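Local coordinates for protein ketol-acid reductoisomerase (NAD(+)) (uncultured archaeon GZfos26G2, PDB 4XDY) that catalyses the magnesium-dependent methyl migration and NADH-dependent reduction of (S)-2-acetolactate to (R)-2,3-dihydroxy-isovalerate in branched-chain amino acid biosynthesis, at residues A[145-158]-A[175-189]. Sequence-based numbering, arbitrary orientation.
Sequences YLEGFGVPGLVAVK and AMHWTKAGILECTFE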
# COMPACT_ATOMS: atom_id res chain seq x y z
N TYR A 145 -15.43 3.63 7.90
CA TYR A 145 -16.66 4.15 8.47
C TYR A 145 -16.57 4.10 10.02
O TYR A 145 -16.84 5.09 10.70
CB TYR A 145 -17.83 3.32 7.99
CG TYR A 145 -19.16 3.69 8.58
CD1 TYR A 145 -19.50 3.28 9.87
CD2 TYR A 145 -20.05 4.45 7.90
CE1 TYR A 145 -20.73 3.65 10.45
CE2 TYR A 145 -21.27 4.82 8.45
CZ TYR A 145 -21.61 4.37 9.74
OH TYR A 145 -22.85 4.72 10.28
N LEU A 146 -16.06 2.99 10.53
CA LEU A 146 -15.96 2.79 11.99
C LEU A 146 -14.92 3.73 12.57
O LEU A 146 -15.03 4.12 13.72
CB LEU A 146 -15.60 1.36 12.31
CG LEU A 146 -16.81 0.40 12.07
CD1 LEU A 146 -16.34 -1.02 12.33
CD2 LEU A 146 -18.05 0.77 12.93
N GLU A 147 -13.92 4.11 11.77
CA GLU A 147 -12.93 5.07 12.19
C GLU A 147 -13.32 6.54 12.12
O GLU A 147 -12.48 7.37 12.44
CB GLU A 147 -11.62 4.86 11.42
CG GLU A 147 -10.84 3.65 11.94
CD GLU A 147 -9.79 3.15 10.96
OE1 GLU A 147 -9.59 3.81 9.92
OE2 GLU A 147 -9.19 2.09 11.22
N GLY A 148 -14.53 6.87 11.70
CA GLY A 148 -14.97 8.28 11.62
C GLY A 148 -14.67 8.94 10.28
O GLY A 148 -14.87 10.14 10.09
N PHE A 149 -14.22 8.14 9.32
CA PHE A 149 -13.88 8.62 7.97
C PHE A 149 -14.82 7.88 6.97
O PHE A 149 -16.05 7.68 7.25
CB PHE A 149 -12.37 8.49 7.75
CG PHE A 149 -11.84 9.16 6.49
CD1 PHE A 149 -12.28 10.45 6.10
CD2 PHE A 149 -10.93 8.48 5.65
CE1 PHE A 149 -11.77 11.03 4.94
CE2 PHE A 149 -10.45 9.08 4.50
CZ PHE A 149 -10.88 10.35 4.15
N GLY A 150 -14.31 7.57 5.77
CA GLY A 150 -15.17 7.12 4.69
C GLY A 150 -14.27 6.82 3.49
O GLY A 150 -13.10 7.16 3.53
N VAL A 151 -14.81 6.16 2.45
CA VAL A 151 -14.03 5.87 1.21
C VAL A 151 -14.60 6.72 0.12
O VAL A 151 -15.84 7.00 0.13
CB VAL A 151 -14.02 4.36 0.85
CG1 VAL A 151 -13.28 3.64 1.96
CG2 VAL A 151 -15.42 3.90 0.65
N PRO A 152 -13.78 7.03 -0.88
CA PRO A 152 -14.31 7.78 -2.03
C PRO A 152 -15.36 6.98 -2.81
O PRO A 152 -15.37 5.75 -2.79
CB PRO A 152 -13.08 8.06 -2.92
CG PRO A 152 -11.90 7.91 -2.02
CD PRO A 152 -12.32 6.81 -1.03
N GLY A 153 -16.28 7.69 -3.45
CA GLY A 153 -17.31 7.07 -4.28
C GLY A 153 -17.69 7.76 -5.56
O GLY A 153 -17.46 8.97 -5.74
N LEU A 154 -18.29 7.00 -6.45
CA LEU A 154 -18.77 7.47 -7.74
C LEU A 154 -20.27 7.22 -7.76
O LEU A 154 -20.77 6.10 -7.38
CB LEU A 154 -18.11 6.70 -8.91
CG LEU A 154 -16.81 7.32 -9.42
CD1 LEU A 154 -15.78 7.68 -8.43
CD2 LEU A 154 -16.18 6.40 -10.50
N VAL A 155 -21.03 8.24 -8.19
CA VAL A 155 -22.47 8.14 -8.22
C VAL A 155 -22.99 8.42 -9.61
O VAL A 155 -22.66 9.44 -10.21
CB VAL A 155 -23.12 9.08 -7.18
CG1 VAL A 155 -24.63 9.13 -7.34
CG2 VAL A 155 -22.75 8.67 -5.80
N ALA A 156 -23.76 7.49 -10.16
CA ALA A 156 -24.33 7.61 -11.47
C ALA A 156 -25.86 7.35 -11.46
O ALA A 156 -26.36 6.62 -10.62
CB ALA A 156 -23.70 6.68 -12.44
N VAL A 157 -26.53 7.93 -12.44
CA VAL A 157 -27.96 7.74 -12.66
C VAL A 157 -28.21 7.42 -14.09
O VAL A 157 -27.89 8.19 -15.00
CB VAL A 157 -28.79 9.01 -12.24
CG1 VAL A 157 -30.26 8.72 -12.49
CG2 VAL A 157 -28.53 9.35 -10.82
N LYS A 158 -28.82 6.27 -14.34
CA LYS A 158 -29.07 5.83 -15.70
C LYS A 158 -30.55 6.14 -16.06
O LYS A 158 -30.80 6.42 -17.20
CB LYS A 158 -28.91 4.32 -15.78
CG LYS A 158 -29.26 3.67 -17.13
CD LYS A 158 -28.18 4.11 -18.10
CE LYS A 158 -28.13 3.45 -19.45
NZ LYS A 158 -26.83 3.99 -19.97
N ALA A 175 -25.09 8.69 3.95
CA ALA A 175 -25.42 7.76 5.06
C ALA A 175 -24.26 6.71 5.29
O ALA A 175 -23.97 6.29 6.42
CB ALA A 175 -26.70 7.06 4.79
N MET A 176 -23.60 6.32 4.19
CA MET A 176 -22.39 5.43 4.30
C MET A 176 -21.11 6.15 4.55
O MET A 176 -20.05 5.52 4.73
CB MET A 176 -22.30 4.49 3.08
CG MET A 176 -23.44 3.52 3.02
SD MET A 176 -23.44 2.28 1.73
CE MET A 176 -23.73 3.29 0.28
N HIS A 177 -21.18 7.49 4.67
CA HIS A 177 -20.04 8.35 5.03
C HIS A 177 -18.94 8.46 3.95
O HIS A 177 -17.81 8.92 4.22
CB HIS A 177 -19.43 7.95 6.37
CG HIS A 177 -20.37 8.09 7.55
ND1 HIS A 177 -19.93 7.94 8.85
CD2 HIS A 177 -21.69 8.37 7.63
CE1 HIS A 177 -20.96 8.11 9.68
NE2 HIS A 177 -22.04 8.31 8.97
N TRP A 178 -19.27 8.06 2.73
CA TRP A 178 -18.30 8.14 1.62
C TRP A 178 -18.05 9.60 1.28
O TRP A 178 -17.02 9.96 0.80
CB TRP A 178 -18.82 7.44 0.38
CG TRP A 178 -19.08 5.94 0.48
CD1 TRP A 178 -18.89 5.13 1.56
CD2 TRP A 178 -19.69 5.13 -0.52
NE1 TRP A 178 -19.36 3.86 1.31
CE2 TRP A 178 -19.84 3.82 0.04
CE3 TRP A 178 -20.15 5.37 -1.80
CZ2 TRP A 178 -20.44 2.78 -0.67
CZ3 TRP A 178 -20.72 4.33 -2.49
CH2 TRP A 178 -20.85 3.06 -1.92
N THR A 179 -19.05 10.45 1.55
CA THR A 179 -18.90 11.90 1.37
C THR A 179 -17.82 12.51 2.22
O THR A 179 -17.31 13.59 1.88
CB THR A 179 -20.28 12.60 1.68
OG1 THR A 179 -20.84 12.04 2.86
CG2 THR A 179 -21.20 12.41 0.59
N LYS A 180 -17.40 11.84 3.30
CA LYS A 180 -16.29 12.34 4.06
C LYS A 180 -14.97 12.34 3.27
O LYS A 180 -14.07 13.19 3.45
CB LYS A 180 -16.17 11.65 5.40
CG LYS A 180 -17.41 11.86 6.27
CD LYS A 180 -17.19 11.27 7.62
CE LYS A 180 -18.47 11.16 8.40
NZ LYS A 180 -18.97 12.52 8.72
N ALA A 181 -14.82 11.36 2.38
CA ALA A 181 -13.68 11.34 1.48
C ALA A 181 -14.01 12.12 0.20
O ALA A 181 -13.17 12.86 -0.32
CB ALA A 181 -13.32 9.86 1.12
N GLY A 182 -15.22 11.91 -0.30
CA GLY A 182 -15.69 12.63 -1.47
C GLY A 182 -16.34 11.76 -2.50
O GLY A 182 -15.96 10.59 -2.69
N ILE A 183 -17.32 12.34 -3.16
CA ILE A 183 -18.14 11.69 -4.20
C ILE A 183 -17.97 12.47 -5.51
O ILE A 183 -17.95 13.75 -5.58
CB ILE A 183 -19.65 11.68 -3.78
CG1 ILE A 183 -19.80 10.81 -2.55
CG2 ILE A 183 -20.62 11.38 -4.88
CD1 ILE A 183 -19.55 9.37 -2.79
N LEU A 184 -17.79 11.72 -6.57
CA LEU A 184 -17.80 12.23 -7.94
C LEU A 184 -19.00 11.71 -8.67
O LEU A 184 -19.30 10.48 -8.65
CB LEU A 184 -16.56 11.74 -8.71
CG LEU A 184 -15.24 12.05 -8.01
CD1 LEU A 184 -14.13 11.44 -8.85
CD2 LEU A 184 -15.07 13.56 -7.84
N GLU A 185 -19.71 12.62 -9.36
CA GLU A 185 -20.75 12.18 -10.27
C GLU A 185 -20.26 11.82 -11.61
O GLU A 185 -19.31 12.49 -12.14
CB GLU A 185 -21.81 13.28 -10.40
CG GLU A 185 -22.44 13.62 -9.07
CD GLU A 185 -23.72 14.46 -9.24
OE1 GLU A 185 -24.80 13.91 -9.56
OE2 GLU A 185 -23.59 15.68 -9.10
N CYS A 186 -20.85 10.77 -12.19
CA CYS A 186 -20.33 10.22 -13.44
C CYS A 186 -21.40 9.40 -14.09
O CYS A 186 -22.56 9.35 -13.61
CB CYS A 186 -19.05 9.41 -13.19
SG CYS A 186 -19.42 7.85 -12.30
N THR A 187 -21.12 8.80 -15.21
CA THR A 187 -22.07 7.92 -15.86
C THR A 187 -21.78 6.46 -15.48
O THR A 187 -20.68 6.13 -14.98
CB THR A 187 -22.02 7.98 -17.40
OG1 THR A 187 -20.74 7.54 -17.88
CG2 THR A 187 -22.29 9.43 -17.92
N PHE A 188 -22.73 5.58 -15.74
CA PHE A 188 -22.57 4.15 -15.48
C PHE A 188 -21.34 3.62 -16.31
O PHE A 188 -20.55 2.83 -15.80
CB PHE A 188 -23.78 3.41 -15.92
CG PHE A 188 -24.68 3.03 -14.79
CD1 PHE A 188 -25.51 3.97 -14.20
CD2 PHE A 188 -24.70 1.70 -14.27
CE1 PHE A 188 -26.39 3.59 -13.17
CE2 PHE A 188 -25.59 1.32 -13.29
CZ PHE A 188 -26.41 2.30 -12.70
N GLU A 189 -21.19 4.15 -17.52
CA GLU A 189 -20.17 3.66 -18.45
C GLU A 189 -18.81 4.15 -17.94
O GLU A 189 -17.81 3.44 -18.00
CB GLU A 189 -20.52 4.10 -19.88
CG GLU A 189 -21.83 3.46 -20.44
CD GLU A 189 -23.20 3.96 -19.85
OE1 GLU A 189 -23.22 5.17 -19.35
OE2 GLU A 189 -24.23 3.08 -19.79
O HOH W 1 -17.48 7.48 9.46
O HOH W 2 -24.95 11.29 -10.41
O HOH W 3 -25.36 6.78 -16.37
O HOH W 4 -25.07 9.66 -14.21
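The carbonyl O of V155 is gripped by two donors: the backbone N of C186 at 3.0 Å and a water that also donates to OE1 of E185, a carboxylate salt-bridged to R166. The C186-V155 bond belongs to a parallel strand pair, 153-157 with 183-185, the two strands of a beta-alpha-beta crossover through helix 165-175 in the Rossmann domain. N of G153 to O of G182, N of L184 to O of G153 and N of V155 to O of L184 complete the ladder. On one side of the sheet, V155 CG2 meets I183 CG2 at 3.6 Å, both residues packing on T173 of the crossover helix. On the other, L154 and L184 run alongside each other, their CD1 methyls 4.1 Å apart. G153 lets CD1 of I183 come within 3.5 Å of its CA. Before the strands, V151 CG2 sits over the five-membered ring of W178, 4.0 Å from its centroid, a CH-pi contact. Farther back, the rings of Y145 and H177 form an offset stack, planes at 24°, with CE2 of Y145 over the imidazole centre. Y145 CG lies anti to the backbone N (chi1 176°), which swings the ring against one face of the H177 imidazole. At the imidazole edge, ND1 shares a water with the carbonyls of Y145 and F149. Beyond the strands, F188 CD1 lies 3.7 Å from A156 CB.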